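Local coordinates for penicillin-binding protein PbpB (Mycobacterium tuberculosis, PDB 6KGU) that builds cross-linked peptidoglycan for the mycobacterial cell wall from lipid intermediates and binds beta-lactam antibiotics such as aztreonam, at residues A135-G140 against V193-D198; L226-G231 against A399-G404; T318-K323 against V327-L332; R447-R452 against I496-I501. All blocks are in the same frame, centred on the assembly; numbering follows the deposited sequence. Where two conformers were deposited one is given.

Contact 1. Residues A135-G140 against V193-D198; sequences ANVVGG and VVLTLD
Val-137, on the short helix 135-138, meets Leu-195 and Leu-197, which stand at and just beyond the end of strand 192-195, and these three side chains make up nearly the whole contact. One methyl of the valine does the touching. CG1 of Val-137 lies 4.2 Å from CD1 of Leu-195 and 4.4 Å from CD1 of Leu-197, so both leucines present the same branch to it. In each leucine CD1 is anti to CA (chi2 179° and -177°), which stretches the side chain to its full reach toward the helix. The two leucine methyls also touch each other, CD1 of Leu-195 being 4.0 Å from CD1 of Leu-197, and with Val-137 CG1 they close a triangle of methyl groups. The backbones stay well apart: the nearest CA atoms, those of Val-137 and Leu-197, are separated by 9.7 Å. Leu-151 of helix 150-154 packs on both Val-137 and Leu-195 and extends the apolar cluster.

Polar groups of the two segments are bonded to other parts of the chain. Asn-136 ND2 donates to Met-236 O and Asn-258 OD1, while Thr-196 OG1 is bonded to Val-233 O and Arg-410 O. Gly-139, with positive phi, leads the chain out of the helix after its N has bonded to Ala-135 O. The contact thus joins helix 135-138 to the strand leading toward helix 199-216 through buried methyl packing, which works by contact without direction; the polar bonds lie beside this apolar link and not in it.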
loop_
_atom_site.group_PDB
_atom_site.type_symbol
_atom_site.label_atom_id
_atom_site.label_comp_id
_atom_site.label_asym_id
_atom_site.label_seq_id
_atom_site.Cartn_x
_atom_site.Cartn_y
_atom_site.Cartn_z
ATOM N N ALA A 135 3.164 -3.476 16.050
ATOM C CA ALA A 135 2.393 -4.536 16.694
ATOM C C ALA A 135 1.330 -5.108 15.777
ATOM O O ALA A 135 0.900 -6.245 15.988
ATOM C CB ALA A 135 1.727 -4.030 17.978
ATOM N N ASN A 136 0.892 -4.345 14.772
ATOM C CA ASN A 136 -0.043 -4.893 13.782
ATOM C C ASN A 136 0.546 -6.108 13.071
ATOM O O ASN A 136 -0.192 -7.026 12.678
ATOM C CB ASN A 136 -0.408 -3.806 12.760
ATOM C CG ASN A 136 0.818 -3.075 12.218
ATOM O OD1 ASN A 136 1.654 -2.562 12.979
ATOM N ND2 ASN A 136 0.941 -3.047 10.896
ATOM N N VAL A 137 1.863 -6.110 12.883
ATOM C CA VAL A 137 2.586 -7.201 12.233
ATOM C C VAL A 137 3.033 -8.247 13.248
ATOM O O VAL A 137 2.757 -9.441 13.090
ATOM C CB VAL A 137 3.780 -6.614 11.441
ATOM C CG1 VAL A 137 4.798 -7.690 11.089
ATOM C CG2 VAL A 137 3.285 -5.889 10.161
ATOM N N VAL A 138 3.681 -7.791 14.323
ATOM C CA VAL A 138 4.320 -8.689 15.283
ATOM C C VAL A 138 3.280 -9.514 16.028
ATOM O O VAL A 138 3.437 -10.729 16.202
ATOM C CB VAL A 138 5.195 -7.882 16.265
ATOM C CG1 VAL A 138 5.560 -8.720 17.499
ATOM C CG2 VAL A 138 6.438 -7.338 15.577
ATOM N N GLY A 139 2.216 -8.863 16.504
ATOM C CA GLY A 139 1.199 -9.534 17.296
ATOM C C GLY A 139 1.486 -9.542 18.789
ATOM O O GLY A 139 2.161 -8.643 19.303
ATOM N N GLY A 140 0.989 -10.564 19.491
ATOM C CA GLY A 140 1.167 -10.696 20.922
ATOM C C GLY A 140 1.211 -12.148 21.370
ATOM O O GLY A 140 1.005 -13.080 20.586
ATOM N N VAL A 193 13.256 -14.801 13.786
ATOM C CA VAL A 193 12.600 -14.368 12.555
ATOM C C VAL A 193 13.048 -12.939 12.241
ATOM O O VAL A 193 12.800 -12.015 13.023
ATOM C CB VAL A 193 11.067 -14.466 12.683
ATOM C CG1 VAL A 193 10.373 -13.735 11.543
ATOM C CG2 VAL A 193 10.615 -15.941 12.725
ATOM N N VAL A 194 13.708 -12.753 11.098
ATOM C CA VAL A 194 14.210 -11.450 10.658
ATOM C C VAL A 194 13.214 -10.858 9.661
ATOM O O VAL A 194 12.983 -11.435 8.595
ATOM C CB VAL A 194 15.603 -11.573 10.014
ATOM C CG1 VAL A 194 16.126 -10.194 9.605
ATOM C CG2 VAL A 194 16.600 -12.308 10.952
ATOM N N LEU A 195 12.623 -9.711 9.998
ATOM C CA LEU A 195 11.652 -9.068 9.120
ATOM C C LEU A 195 12.346 -8.140 8.122
ATOM O O LEU A 195 13.481 -7.704 8.325
ATOM C CB LEU A 195 10.627 -8.271 9.932
ATOM C CG LEU A 195 9.903 -9.086 11.015
ATOM C CD1 LEU A 195 8.921 -8.236 11.790
ATOM C CD2 LEU A 195 9.184 -10.279 10.377
ATOM N N THR A 196 11.632 -7.824 7.039
ATOM C CA THR A 196 12.087 -6.780 6.125
ATOM C C THR A 196 11.913 -5.377 6.699
ATOM O O THR A 196 12.473 -4.428 6.134
ATOM C CB THR A 196 11.333 -6.884 4.794
ATOM O OG1 THR A 196 9.921 -6.791 5.036
ATOM C CG2 THR A 196 11.627 -8.210 4.105
ATOM N N LEU A 197 11.125 -5.226 7.774
ATOM C CA LEU A 197 10.880 -3.919 8.375
ATOM C C LEU A 197 12.177 -3.227 8.768
ATOM O O LEU A 197 13.140 -3.862 9.208
ATOM C CB LEU A 197 9.998 -4.036 9.630
ATOM C CG LEU A 197 8.559 -4.548 9.489
ATOM C CD1 LEU A 197 7.840 -4.526 10.852
ATOM C CD2 LEU A 197 7.758 -3.745 8.436
ATOM N N ASP A 198 12.183 -1.912 8.619
ATOM C CA ASP A 198 13.202 -1.042 9.181
ATOM C C ASP A 198 12.529 -0.278 10.314
ATOM O O ASP A 198 11.652 0.553 10.065
ATOM C CB ASP A 198 13.760 -0.114 8.103
ATOM C CG ASP A 198 14.822 0.838 8.625
ATOM O OD1 ASP A 198 14.643 1.414 9.709
ATOM O OD2 ASP A 198 15.835 1.017 7.928
#

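Contact 2. Residues L226-G231 against A399-G404; sequences LDAKTG and AIANDG
The amide of Asn-402 lies against the peptide of Lys-229 without bonding to it: ND2 of Asn-402 comes to 3.4 Å from Lys-229 O, but the angle is poor. That nitrogen donates instead to Val-405 O, three residues further along. Asn-402 is the first residue beyond helix 390-401, and with CG anti to the backbone N (chi1 -170°) its amide reaches over to the turn after strand 220-227. There OD1 of Asn-402 lies 3.5 Å from CA of Lys-229, and the two side chains cross at about a right angle as the lysine runs on past the amide.

One residue earlier in each segment the fit is apolar, with Ala-228 CB 4.0 Å from Ala-401 CB. The small alanines let their CA atoms come within 5.7 Å, though those of Lys-229 and Asn-402 are closer still at 5.1 Å. Ala-228 O is met by Asn-402 CB at 3.5 Å and is also bonded by Gln-398 NE2.

Asp-227 OD2 accepts from Thr-230 N at 2.7 Å, an Asx motif, and from Thr-230 OG1, which comes from 42° above the carboxylate plane. Two donors on one oxygen would probably stabilise the carboxylate charge. This turn is thus firmly bonded within itself, whereas the bonds within 399-404 are weak; van der Waals packing and the Gln-398 bond join the two.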
loop_
_atom_site.group_PDB
_atom_site.type_symbol
_atom_site.label_atom_id
_atom_site.label_comp_id
_atom_site.label_asym_id
_atom_site.label_seq_id
_atom_site.Cartn_x
_atom_site.Cartn_y
_atom_site.Cartn_z
ATOM N N LEU A 226 7.163 0.240 0.541
ATOM C CA LEU A 226 7.892 -0.859 -0.065
ATOM C C LEU A 226 9.222 -0.384 -0.626
ATOM O O LEU A 226 9.337 0.733 -1.136
ATOM C CB LEU A 226 7.087 -1.506 -1.196
ATOM C CG LEU A 226 5.716 -2.113 -0.891
ATOM C CD1 LEU A 226 5.134 -2.739 -2.173
ATOM C CD2 LEU A 226 5.813 -3.145 0.222
ATOM N N ASP A 227 10.225 -1.254 -0.547
ATOM C CA ASP A 227 11.420 -1.050 -1.345
ATOM C C ASP A 227 11.063 -1.180 -2.820
ATOM O O ASP A 227 10.469 -2.180 -3.237
ATOM C CB ASP A 227 12.513 -2.059 -0.979
ATOM C CG ASP A 227 13.722 -1.928 -1.884
ATOM O OD1 ASP A 227 14.555 -1.056 -1.626
ATOM O OD2 ASP A 227 13.803 -2.658 -2.894
ATOM N N ALA A 228 11.433 -0.165 -3.608
ATOM C CA ALA A 228 10.996 -0.100 -4.999
ATOM C C ALA A 228 11.465 -1.304 -5.802
ATOM O O ALA A 228 10.696 -1.867 -6.585
ATOM C CB ALA A 228 11.498 1.190 -5.649
ATOM N N LYS A 229 12.725 -1.712 -5.631
ATOM C CA LYS A 229 13.285 -2.744 -6.504
ATOM C C LYS A 229 12.884 -4.151 -6.073
ATOM O O LYS A 229 12.553 -4.989 -6.921
ATOM C CB LYS A 229 14.809 -2.623 -6.541
ATOM C CG LYS A 229 15.360 -1.506 -7.459
ATOM C CD LYS A 229 16.876 -1.305 -7.231
ATOM C CE LYS A 229 17.540 -0.421 -8.297
ATOM N NZ LYS A 229 17.598 -1.118 -9.623
ATOM N N THR A 230 12.910 -4.432 -4.768
ATOM C CA THR A 230 12.657 -5.770 -4.235
ATOM C C THR A 230 11.230 -5.986 -3.755
ATOM O O THR A 230 10.840 -7.143 -3.538
ATOM C CB THR A 230 13.581 -6.059 -3.045
ATOM O OG1 THR A 230 13.215 -5.210 -1.945
ATOM C CG2 THR A 230 15.034 -5.802 -3.410
ATOM N N GLY A 231 10.456 -4.913 -3.539
ATOM C CA GLY A 231 9.130 -5.068 -2.962
ATOM C C GLY A 231 9.114 -5.518 -1.521
ATOM O O GLY A 231 8.052 -5.879 -1.005
ATOM N N ALA A 399 5.423 -2.262 -9.224
ATOM C CA ALA A 399 5.715 -2.803 -10.550
ATOM C C ALA A 399 6.241 -1.713 -11.472
ATOM O O ALA A 399 7.208 -1.914 -12.220
ATOM C CB ALA A 399 4.455 -3.432 -11.157
ATOM N N ILE A 400 5.586 -0.551 -11.441
ATOM C CA ILE A 400 5.975 0.567 -12.286
ATOM C C ILE A 400 7.279 1.177 -11.791
ATOM O O ILE A 400 8.127 1.603 -12.583
ATOM C CB ILE A 400 4.820 1.589 -12.305
ATOM C CG1 ILE A 400 3.625 1.015 -13.079
ATOM C CG2 ILE A 400 5.284 2.943 -12.850
ATOM C CD1 ILE A 400 3.957 0.694 -14.552
ATOM N N ALA A 401 7.454 1.233 -10.469
ATOM C CA ALA A 401 8.713 1.712 -9.904
ATOM C C ALA A 401 9.889 0.838 -10.349
ATOM O O ALA A 401 10.981 1.345 -10.624
ATOM C CB ALA A 401 8.616 1.721 -8.380
ATOM N N ASN A 402 9.681 -0.474 -10.426
ATOM C CA ASN A 402 10.758 -1.411 -10.744
ATOM C C ASN A 402 10.824 -1.696 -12.241
ATOM O O ASN A 402 10.995 -2.847 -12.665
ATOM C CB ASN A 402 10.573 -2.695 -9.934
ATOM C CG ASN A 402 11.766 -3.627 -10.022
ATOM O OD1 ASN A 402 12.927 -3.195 -9.977
ATOM N ND2 ASN A 402 11.483 -4.920 -10.155
ATOM N N ASP A 403 10.647 -0.647 -13.060
ATOM C CA ASP A 403 10.856 -0.729 -14.503
ATOM C C ASP A 403 9.960 -1.785 -15.132
ATOM O O ASP A 403 10.350 -2.469 -16.079
ATOM C CB ASP A 403 12.331 -0.990 -14.841
ATOM C CG ASP A 403 13.137 0.314 -14.945
ATOM O OD1 ASP A 403 12.506 1.396 -14.932
ATOM O OD2 ASP A 403 14.380 0.260 -15.041
ATOM N N GLY A 404 8.744 -1.914 -14.597
ATOM C CA GLY A 404 7.729 -2.775 -15.171
ATOM C C GLY A 404 7.663 -4.171 -14.590
ATOM O O GLY A 404 6.786 -4.944 -14.987
#

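Contact 3. Residues T318-K323 against V327-L332; sequences TGVFGK and VGTLML
Helices 318-323 and 327-332 pack with axes 9.2 Å apart at closest approach, their directions 136° from each other. They are successive helices of the penicillin-binding transpeptidase fold, and the tight link between them carries Ser-324, consistent with the SxN motif of this family. Val-320 carries the middle of the contact. Because Gly-328 has no side chain, the valine settles directly on the partner backbone, CG1 of Val-320 being 3.6 Å from the carbonyl carbon of Gly-328 and CG2 4.0 Å from its CA. With CG1 anti to the backbone N (chi1 160°), the same methyl also covers one face of the neighbouring Phe-321 ring, over its centre.

That ring spans two partners. CE2 of Phe-321 touches CD1 of Leu-332 at 3.9 Å, and CE1 approaches Thr-329. The ring also lies on Lys-272 and Ala-276 of helix 272-281, as Thr-329 does on Lys-272, placing this packing near the probable nucleophile Ser-269, whose side chain is about 7 Å from that of Thr-329. Thr-329 OG1 is bonded to Ser-325 O one turn back, and from there it stands 3.7 Å from Val-320 CG1 and 3.8 Å from Phe-321 CE1.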
loop_
_atom_site.group_PDB
_atom_site.type_symbol
_atom_site.label_atom_id
_atom_site.label_comp_id
_atom_site.label_asym_id
_atom_site.label_seq_id
_atom_site.Cartn_x
_atom_site.Cartn_y
_atom_site.Cartn_z
ATOM N N THR A 318 -1.286 12.928 -20.409
ATOM C CA THR A 318 -0.724 13.281 -19.103
ATOM C C THR A 318 -1.753 13.987 -18.225
ATOM O O THR A 318 -1.969 13.603 -17.069
ATOM C CB THR A 318 0.526 14.140 -19.311
ATOM O OG1 THR A 318 1.557 13.313 -19.865
ATOM C CG2 THR A 318 1.027 14.752 -17.996
ATOM N N GLY A 319 -2.444 14.986 -18.780
ATOM C CA GLY A 319 -3.439 15.708 -18.011
ATOM C C GLY A 319 -4.632 14.872 -17.588
ATOM O O GLY A 319 -5.247 15.148 -16.557
ATOM N N VAL A 320 -5.000 13.868 -18.383
ATOM C CA VAL A 320 -6.118 13.007 -18.009
ATOM C C VAL A 320 -5.843 12.343 -16.669
ATOM O O VAL A 320 -6.700 12.311 -15.779
ATOM C CB VAL A 320 -6.388 11.962 -19.106
ATOM C CG1 VAL A 320 -7.185 10.778 -18.527
ATOM C CG2 VAL A 320 -7.131 12.603 -20.268
ATOM N N PHE A 321 -4.638 11.815 -16.501
ATOM C CA PHE A 321 -4.270 11.222 -15.224
ATOM C C PHE A 321 -3.849 12.268 -14.194
ATOM O O PHE A 321 -4.149 12.106 -13.007
ATOM C CB PHE A 321 -3.197 10.165 -15.481
ATOM C CG PHE A 321 -3.677 9.091 -16.422
ATOM C CD1 PHE A 321 -4.676 8.207 -16.016
ATOM C CD2 PHE A 321 -3.196 9.003 -17.722
ATOM C CE1 PHE A 321 -5.167 7.212 -16.883
ATOM C CE2 PHE A 321 -3.673 8.015 -18.593
ATOM C CZ PHE A 321 -4.663 7.118 -18.160
ATOM N N GLY A 322 -3.238 13.373 -14.632
ATOM C CA GLY A 322 -2.847 14.414 -13.692
ATOM C C GLY A 322 -4.038 15.119 -13.061
ATOM O O GLY A 322 -4.007 15.458 -11.875
ATOM N N LYS A 323 -5.108 15.340 -13.839
ATOM C CA LYS A 323 -6.334 15.962 -13.338
ATOM C C LYS A 323 -7.380 14.942 -12.912
ATOM O O LYS A 323 -8.372 15.323 -12.280
ATOM C CB LYS A 323 -6.948 16.897 -14.392
ATOM C CG LYS A 323 -6.094 18.152 -14.652
ATOM C CD LYS A 323 -6.855 19.264 -15.353
ATOM C CE LYS A 323 -5.922 20.431 -15.720
ATOM N NZ LYS A 323 -5.338 21.109 -14.513
ATOM N N VAL A 327 -13.786 10.549 -17.538
ATOM C CA VAL A 327 -14.172 10.464 -18.946
ATOM C C VAL A 327 -12.947 10.223 -19.823
ATOM O O VAL A 327 -12.953 9.354 -20.704
ATOM C CB VAL A 327 -14.928 11.735 -19.366
ATOM C CG1 VAL A 327 -15.133 11.757 -20.887
ATOM C CG2 VAL A 327 -16.284 11.825 -18.620
ATOM N N GLY A 328 -11.879 10.992 -19.602
ATOM C CA GLY A 328 -10.662 10.766 -20.365
ATOM C C GLY A 328 -10.110 9.371 -20.145
ATOM O O GLY A 328 -9.618 8.728 -21.080
ATOM N N THR A 329 -10.202 8.873 -18.909
ATOM C CA THR A 329 -9.700 7.530 -18.628
ATOM C C THR A 329 -10.476 6.484 -19.419
ATOM O O THR A 329 -9.887 5.563 -19.997
ATOM C CB THR A 329 -9.772 7.259 -17.127
ATOM O OG1 THR A 329 -8.874 8.154 -16.448
ATOM C CG2 THR A 329 -9.358 5.802 -16.811
ATOM N N LEU A 330 -11.797 6.636 -19.492
ATOM C CA LEU A 330 -12.610 5.637 -20.182
ATOM C C LEU A 330 -12.456 5.733 -21.693
ATOM O O LEU A 330 -12.480 4.710 -22.381
ATOM C CB LEU A 330 -14.075 5.772 -19.775
ATOM C CG LEU A 330 -14.335 5.323 -18.333
ATOM C CD1 LEU A 330 -15.769 5.619 -17.933
ATOM C CD2 LEU A 330 -14.030 3.854 -18.174
ATOM N N MET A 331 -12.304 6.945 -22.234
ATOM C CA MET A 331 -12.044 7.080 -23.662
ATOM C C MET A 331 -10.760 6.363 -24.052
ATOM O O MET A 331 -10.726 5.613 -25.033
ATOM C CB MET A 331 -11.981 8.556 -24.043
ATOM C CG MET A 331 -13.318 9.243 -23.876
ATOM S SD MET A 331 -13.299 10.924 -24.450
ATOM C CE MET A 331 -12.632 10.699 -26.087
ATOM N N LEU A 332 -9.690 6.570 -23.275
ATOM C CA LEU A 332 -8.429 5.870 -23.516
ATOM C C LEU A 332 -8.563 4.380 -23.264
ATOM O O LEU A 332 -7.972 3.570 -23.983
ATOM C CB LEU A 332 -7.316 6.432 -22.616
ATOM C CG LEU A 332 -6.830 7.857 -22.871
ATOM C CD1 LEU A 332 -5.957 8.340 -21.693
ATOM C CD2 LEU A 332 -6.076 7.938 -24.222
#

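Contact 4. Residues R447-R452 against I496-I501; sequences RAVVQR and ITFAGI
Phe-498 holds CG anti to its backbone N (chi1 -166°), which carries the ring along strand 493-502 past Gly-500 with its far end reaching the loop, while Val-450 holds CG1 anti to its carbonyl carbon (chi1 -55°) and so extends that methyl toward the ring. They meet at the ring's far corner: CG1 of Val-450 lies 4.1 Å from CZ of Phe-498, at the ring edge and near its plane, the side chains crossing at about a right angle. Val-449 adds a looser touch, its CG1 standing 4.5 Å from CE2 of Phe-498 in an oblique position. The whole contact is apolar and small: two valines of a loop against one ring, of which only Val-450 meets its edge. Gly-500 has CA 4.0 Å from CE1 of Phe-498, and the absence of a side chain there makes room for the ring.

The loop carrying the valines turns tightly, Val-450 N bonding to Arg-447 O at 3.2 Å, and is tied to a neighbouring loop by a backbone hydrogen bond between Val-449 and Gly-462. The Val-449 side chain also touches Lys-475 of strand 473-483, which belongs to the probable KTG motif, and is about 7 Å from the bound aztreonam. Phe-498 packs on Thr-476 of that strand and meets the ring of Phe-534 from helix 531-544 with planes at about 40°. Thr-497 and Ala-499, on the other side of the strand from Phe-498, touch Met-393 of helix 390-401.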
loop_
_atom_site.group_PDB
_atom_site.type_symbol
_atom_site.label_atom_id
_atom_site.label_comp_id
_atom_site.label_asym_id
_atom_site.label_seq_id
_atom_site.Cartn_x
_atom_site.Cartn_y
_atom_site.Cartn_z
ATOM N N ARG A 447 4.202 12.340 -12.526
ATOM C CA ARG A 447 4.735 13.576 -11.949
ATOM C C ARG A 447 3.742 14.722 -12.086
ATOM O O ARG A 447 3.744 15.652 -11.271
ATOM C CB ARG A 447 6.060 13.971 -12.615
ATOM C CG ARG A 447 7.239 13.064 -12.280
ATOM C CD ARG A 447 8.488 13.481 -13.073
ATOM N NE ARG A 447 8.947 14.826 -12.734
ATOM C CZ ARG A 447 9.853 15.517 -13.431
ATOM N NH1 ARG A 447 10.419 15.002 -14.525
ATOM N NH2 ARG A 447 10.198 16.727 -13.034
ATOM N N ALA A 448 2.884 14.673 -13.110
ATOM C CA ALA A 448 1.906 15.738 -13.307
ATOM C C ALA A 448 0.930 15.843 -12.140
ATOM O O ALA A 448 0.420 16.933 -11.851
ATOM C CB ALA A 448 1.138 15.503 -14.609
ATOM N N VAL A 449 0.659 14.727 -11.460
ATOM C CA VAL A 449 -0.297 14.735 -10.360
ATOM C C VAL A 449 0.169 15.657 -9.237
ATOM O O VAL A 449 -0.647 16.324 -8.588
ATOM C CB VAL A 449 -0.523 13.293 -9.864
ATOM C CG1 VAL A 449 -1.203 13.282 -8.478
ATOM C CG2 VAL A 449 -1.343 12.493 -10.897
ATOM N N VAL A 450 1.477 15.737 -9.001
ATOM C CA VAL A 450 1.993 16.543 -7.897
ATOM C C VAL A 450 2.494 17.899 -8.372
ATOM O O VAL A 450 3.087 18.645 -7.586
ATOM C CB VAL A 450 3.093 15.800 -7.120
ATOM C CG1 VAL A 450 2.575 14.446 -6.644
ATOM C CG2 VAL A 450 4.339 15.633 -7.985
ATOM N N GLN A 451 2.253 18.247 -9.633
ATOM C CA GLN A 451 2.721 19.519 -10.157
ATOM C C GLN A 451 1.786 20.652 -9.762
ATOM O O GLN A 451 0.560 20.547 -9.869
ATOM C CB GLN A 451 2.850 19.464 -11.678
ATOM C CG GLN A 451 3.170 20.819 -12.324
ATOM C CD GLN A 451 3.590 20.667 -13.771
ATOM O OE1 GLN A 451 4.674 20.162 -14.058
ATOM N NE2 GLN A 451 2.725 21.074 -14.687
ATOM N N ARG A 452 2.386 21.746 -9.324
ATOM C CA ARG A 452 1.685 22.934 -8.863
ATOM C C ARG A 452 1.620 23.960 -9.992
ATOM O O ARG A 452 2.573 24.106 -10.763
ATOM C CB ARG A 452 2.415 23.514 -7.638
ATOM C CG ARG A 452 1.586 24.442 -6.782
ATOM C CD ARG A 452 2.284 24.832 -5.471
ATOM N NE ARG A 452 2.077 23.876 -4.381
ATOM C CZ ARG A 452 0.909 23.665 -3.774
ATOM N NH1 ARG A 452 -0.176 24.312 -4.167
ATOM N NH2 ARG A 452 0.818 22.787 -2.783
ATOM N N ILE A 496 -10.135 7.764 0.877
ATOM C CA ILE A 496 -9.081 8.588 0.295
ATOM C C ILE A 496 -7.816 7.744 0.204
ATOM O O ILE A 496 -7.408 7.126 1.193
ATOM C CB ILE A 496 -8.838 9.844 1.148
ATOM C CG1 ILE A 496 -10.153 10.611 1.336
ATOM C CG2 ILE A 496 -7.683 10.690 0.586
ATOM C CD1 ILE A 496 -10.916 10.872 0.103
ATOM N N THR A 497 -7.183 7.743 -0.966
ATOM C CA THR A 497 -5.948 7.007 -1.201
ATOM C C THR A 497 -4.911 7.916 -1.833
ATOM O O THR A 497 -5.243 8.907 -2.488
ATOM C CB THR A 497 -6.166 5.807 -2.129
ATOM O OG1 THR A 497 -6.884 6.225 -3.297
ATOM C CG2 THR A 497 -6.953 4.711 -1.403
ATOM N N PHE A 498 -3.646 7.583 -1.599
ATOM C CA PHE A 498 -2.541 8.119 -2.377
ATOM C C PHE A 498 -1.526 7.000 -2.530
ATOM O O PHE A 498 -1.262 6.263 -1.577
ATOM C CB PHE A 498 -1.861 9.357 -1.728
ATOM C CG PHE A 498 -0.936 10.116 -2.684
ATOM C CD1 PHE A 498 0.374 9.706 -2.890
ATOM C CD2 PHE A 498 -1.400 11.212 -3.401
ATOM C CE1 PHE A 498 1.210 10.384 -3.772
ATOM C CE2 PHE A 498 -0.572 11.885 -4.300
ATOM C CZ PHE A 498 0.736 11.466 -4.484
ATOM N N ALA A 499 -0.975 6.862 -3.728
ATOM C CA ALA A 499 0.133 5.943 -3.943
ATOM C C ALA A 499 1.166 6.692 -4.760
ATOM O O ALA A 499 0.808 7.354 -5.736
ATOM C CB ALA A 499 -0.304 4.665 -4.666
ATOM N N GLY A 500 2.428 6.621 -4.349
ATOM C CA GLY A 500 3.441 7.349 -5.084
ATOM C C GLY A 500 4.781 6.651 -5.031
ATOM O O GLY A 500 4.967 5.643 -4.341
ATOM N N ILE A 501 5.729 7.228 -5.760
ATOM C CA ILE A 501 7.061 6.663 -5.950
ATOM C C ILE A 501 8.073 7.767 -5.687
ATOM O O ILE A 501 7.928 8.878 -6.210
ATOM C CB ILE A 501 7.225 6.099 -7.377
ATOM C CG1 ILE A 501 6.218 4.953 -7.622
ATOM C CG2 ILE A 501 8.656 5.653 -7.639
ATOM C CD1 ILE A 501 6.045 4.562 -9.110
#

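How the contacts relate
Contacts 1, 3 and 4 are buried, whereas contact 2 reaches the surface through Lys-229. Contact 1 belongs to the N-terminal side, about 39 Å between centres from contact 3; the other three lie within the transpeptidase domain. Contacts 2 and 4 involve the same antiparallel sheet and touch where Ile-501 CD1 packs 3.9 Å from Ala-401 N. Contacts 3 and 4 meet nearer the active site, with Val-449 CG2 3.5 Å from Phe-321 O. Methyl groups alone serve contact 1, and aromatic rings enter in contacts 3 and 4. A polar amide and partial exposure mark contact 2, which shares its close backbone approach with contact 3.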